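Local coordinates for putative flagellar hook-associated protein (PDB 3PWX) that is probably a structural component of the bacterial flagellum, a flagellin-family protein thought to act at the hook-filament junction, at residues Glu19-Ile30 with Asp208-Asp219. Residues are numbered along the deposited sequence; the frame is centred on the assembly and turned at random.
Sequences ENSAIAQYQSNI and DGAHSENKLFVD
The imidazole of His211 packs as a knob among Ile23, Tyr26, Gln27 and Ile30 of segment 19-30. Its ring runs nearly parallel to that of Tyr26, the planes 8° apart but strongly offset, so little of one ring lies over the other; the closest touch is NE2 of His211 to CB of Tyr26, 3.3 Å. Ile30 CD1 abuts the imidazole edge, 3.9 Å from CD2 of His211, while NE2 is hydrogen-bonded to the carbonyl of Val130 on strand 127-131, which probably helps set the rotation of the ring. Ile23 enters the hole formed by His211, Asn214, Lys215 and Val218: with chi1 at -52°, its CG2 is turned towards His211 O, 3.5 Å away, and CD1 lies against Asn214 CB. Gln27 stretches over His211 CB, and its NE2 makes two weak hydrogen bonds, to Asp208 OD2 at 3.2 Å and to Ser212 OG at 3.4 Å. Asn20 ND2 donates to Asp219 OD1 (3.2 Å) from above the carboxylate plane, while Lys215 NZ forms a salt bridge with OD2 of the same aspartate. Such reciprocal knobs-into-holes packing, between segments whose N-to-C directions are 157° apart, is characteristic of an antiparallel coiled coil, here joining the chain's N- and C-terminal long helices.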
# COMPACT_ATOMS: atom_id res chain seq x y z
N GLU A 19 14.34 -17.46 -1.81
CA GLU A 19 12.90 -17.23 -1.68
C GLU A 19 12.50 -17.27 -0.21
O GLU A 19 11.68 -16.46 0.24
CB GLU A 19 12.08 -18.22 -2.51
CG GLU A 19 10.55 -17.94 -2.49
CD GLU A 19 9.71 -18.96 -3.31
OE1 GLU A 19 10.28 -19.76 -4.13
OE2 GLU A 19 8.45 -18.94 -3.15
N ASN A 20 13.08 -18.18 0.54
CA ASN A 20 12.88 -18.23 1.98
C ASN A 20 13.33 -16.96 2.69
O ASN A 20 12.62 -16.42 3.52
CB ASN A 20 13.57 -19.47 2.55
CG ASN A 20 12.82 -20.08 3.68
OD1 ASN A 20 12.29 -19.38 4.55
ND2 ASN A 20 12.77 -21.40 3.70
N SER A 21 14.48 -16.43 2.30
CA SER A 21 14.99 -15.18 2.84
C SER A 21 14.14 -13.95 2.49
O SER A 21 14.02 -13.02 3.31
CB SER A 21 16.43 -14.95 2.39
OG SER A 21 16.73 -13.56 2.37
N ALA A 22 13.53 -13.93 1.30
CA ALA A 22 12.63 -12.85 0.93
C ALA A 22 11.39 -12.82 1.85
O ALA A 22 11.15 -11.81 2.52
CB ALA A 22 12.22 -12.96 -0.54
N ILE A 23 10.67 -13.92 1.93
CA ILE A 23 9.58 -14.10 2.90
C ILE A 23 9.93 -13.66 4.34
O ILE A 23 9.15 -12.91 5.01
CB ILE A 23 9.10 -15.55 2.88
CG1 ILE A 23 8.78 -15.99 1.44
CG2 ILE A 23 7.91 -15.76 3.80
CD1 ILE A 23 8.33 -17.51 1.30
N ALA A 24 11.12 -14.07 4.80
CA ALA A 24 11.50 -13.72 6.18
C ALA A 24 11.66 -12.22 6.24
O ALA A 24 11.35 -11.62 7.25
CB ALA A 24 12.77 -14.42 6.62
N GLN A 25 12.08 -11.60 5.15
CA GLN A 25 12.19 -10.16 5.16
C GLN A 25 10.81 -9.49 5.17
O GLN A 25 10.57 -8.55 5.96
CB GLN A 25 13.05 -9.64 4.03
CG GLN A 25 13.59 -8.27 4.40
CD GLN A 25 14.14 -7.46 3.18
OE1 GLN A 25 13.76 -6.28 2.98
NE2 GLN A 25 15.02 -8.10 2.37
N TYR A 26 9.89 -9.94 4.32
CA TYR A 26 8.55 -9.37 4.35
C TYR A 26 7.92 -9.53 5.71
O TYR A 26 7.28 -8.63 6.19
CB TYR A 26 7.64 -9.98 3.31
CG TYR A 26 8.04 -9.67 1.89
CD1 TYR A 26 8.27 -8.36 1.48
CD2 TYR A 26 8.13 -10.67 0.94
CE1 TYR A 26 8.65 -8.05 0.10
CE2 TYR A 26 8.50 -10.38 -0.41
CZ TYR A 26 8.76 -9.07 -0.80
OH TYR A 26 9.06 -8.80 -2.13
N GLN A 27 8.08 -10.68 6.35
CA GLN A 27 7.39 -10.89 7.60
C GLN A 27 8.02 -10.04 8.68
O GLN A 27 7.34 -9.68 9.69
CB GLN A 27 7.36 -12.35 7.99
CG GLN A 27 6.65 -13.22 7.00
CD GLN A 27 6.32 -14.56 7.60
OE1 GLN A 27 7.13 -15.46 7.56
NE2 GLN A 27 5.10 -14.69 8.19
N SER A 28 9.28 -9.68 8.48
CA SER A 28 9.94 -8.73 9.36
C SER A 28 9.46 -7.31 9.14
O SER A 28 9.43 -6.54 10.08
CB SER A 28 11.45 -8.79 9.23
OG SER A 28 12.01 -7.70 9.90
N ASN A 29 9.08 -6.96 7.91
CA ASN A 29 8.52 -5.64 7.62
C ASN A 29 7.16 -5.53 8.26
O ASN A 29 6.83 -4.50 8.87
CB ASN A 29 8.39 -5.44 6.11
CG ASN A 29 9.73 -5.20 5.43
OD1 ASN A 29 10.78 -5.12 6.09
ND2 ASN A 29 9.70 -5.09 4.08
N ILE A 30 6.38 -6.60 8.15
CA ILE A 30 5.05 -6.64 8.71
C ILE A 30 5.01 -6.60 10.29
O ILE A 30 4.28 -5.80 10.89
CB ILE A 30 4.34 -7.88 8.22
CG1 ILE A 30 4.31 -7.87 6.68
CG2 ILE A 30 2.96 -8.02 8.84
CD1 ILE A 30 3.47 -9.02 6.13
N ASP A 208 0.63 -11.79 6.27
CA ASP A 208 1.52 -12.59 7.09
C ASP A 208 1.14 -14.10 7.09
O ASP A 208 1.99 -14.99 6.98
CB ASP A 208 1.48 -12.00 8.51
CG ASP A 208 2.65 -12.40 9.33
OD1 ASP A 208 2.43 -13.23 10.23
OD2 ASP A 208 3.79 -11.92 9.07
N GLY A 209 -0.15 -14.38 7.15
CA GLY A 209 -0.65 -15.77 7.07
C GLY A 209 -0.29 -16.46 5.75
O GLY A 209 0.06 -17.64 5.72
N ALA A 210 -0.39 -15.71 4.66
CA ALA A 210 -0.06 -16.23 3.36
C ALA A 210 1.46 -16.48 3.24
O ALA A 210 1.89 -17.48 2.62
CB ALA A 210 -0.54 -15.28 2.31
N HIS A 211 2.26 -15.58 3.83
CA HIS A 211 3.71 -15.74 3.91
C HIS A 211 4.08 -16.97 4.73
O HIS A 211 5.06 -17.63 4.45
CB HIS A 211 4.34 -14.52 4.57
CG HIS A 211 4.50 -13.35 3.65
ND1 HIS A 211 4.83 -13.49 2.32
CD2 HIS A 211 4.44 -12.02 3.88
CE1 HIS A 211 4.91 -12.29 1.76
NE2 HIS A 211 4.69 -11.38 2.69
N SER A 212 3.30 -17.25 5.77
CA SER A 212 3.56 -18.41 6.62
C SER A 212 3.31 -19.73 5.90
O SER A 212 4.20 -20.60 5.91
CB SER A 212 2.73 -18.33 7.92
OG SER A 212 3.40 -17.54 8.89
N GLU A 213 2.15 -19.89 5.26
CA GLU A 213 1.89 -21.01 4.34
C GLU A 213 3.04 -21.16 3.35
O GLU A 213 3.67 -22.21 3.25
CB GLU A 213 0.61 -20.80 3.53
CG GLU A 213 -0.59 -20.31 4.32
CD GLU A 213 -1.91 -20.89 3.81
OE1 GLU A 213 -2.87 -20.92 4.61
OE2 GLU A 213 -2.00 -21.35 2.64
N ASN A 214 3.29 -20.10 2.61
CA ASN A 214 4.34 -20.07 1.62
C ASN A 214 5.65 -20.63 2.13
O ASN A 214 6.25 -21.45 1.46
CB ASN A 214 4.58 -18.65 1.17
CG ASN A 214 4.27 -18.47 -0.27
OD1 ASN A 214 3.17 -18.04 -0.62
ND2 ASN A 214 5.24 -18.79 -1.12
N LYS A 215 6.06 -20.17 3.31
CA LYS A 215 7.25 -20.71 3.99
C LYS A 215 7.14 -22.21 4.31
O LYS A 215 8.14 -22.91 4.34
CB LYS A 215 7.55 -19.93 5.27
CG LYS A 215 9.04 -19.80 5.54
CD LYS A 215 9.39 -19.10 6.84
CE LYS A 215 9.06 -19.95 8.06
NZ LYS A 215 9.50 -21.39 8.01
N LEU A 216 5.93 -22.70 4.57
CA LEU A 216 5.77 -24.15 4.69
C LEU A 216 6.20 -24.88 3.45
O LEU A 216 7.06 -25.77 3.52
CB LEU A 216 4.33 -24.55 4.99
CG LEU A 216 4.17 -25.19 6.35
CD1 LEU A 216 2.68 -25.28 6.67
CD2 LEU A 216 4.88 -26.55 6.42
N PHE A 217 5.58 -24.52 2.33
CA PHE A 217 5.76 -25.25 1.09
C PHE A 217 7.21 -25.22 0.83
O PHE A 217 7.78 -26.25 0.57
CB PHE A 217 4.98 -24.66 -0.09
CG PHE A 217 3.51 -24.54 0.15
CD1 PHE A 217 2.72 -25.68 0.41
CD2 PHE A 217 2.88 -23.28 0.17
CE1 PHE A 217 1.35 -25.56 0.68
CE2 PHE A 217 1.50 -23.16 0.41
CZ PHE A 217 0.75 -24.30 0.67
N VAL A 218 7.81 -24.03 0.99
CA VAL A 218 9.25 -23.85 0.81
C VAL A 218 10.10 -24.73 1.72
O VAL A 218 10.94 -25.43 1.21
CB VAL A 218 9.70 -22.36 0.82
CG1 VAL A 218 11.21 -22.21 0.58
CG2 VAL A 218 8.97 -21.57 -0.27
N ASP A 219 9.89 -24.72 3.04
CA ASP A 219 10.61 -25.67 3.92
C ASP A 219 10.44 -27.15 3.52
O ASP A 219 11.43 -27.90 3.55
CB ASP A 219 10.20 -25.55 5.38
CG ASP A 219 10.63 -24.25 6.03
OD1 ASP A 219 11.69 -23.68 5.71
OD2 ASP A 219 9.86 -23.80 6.92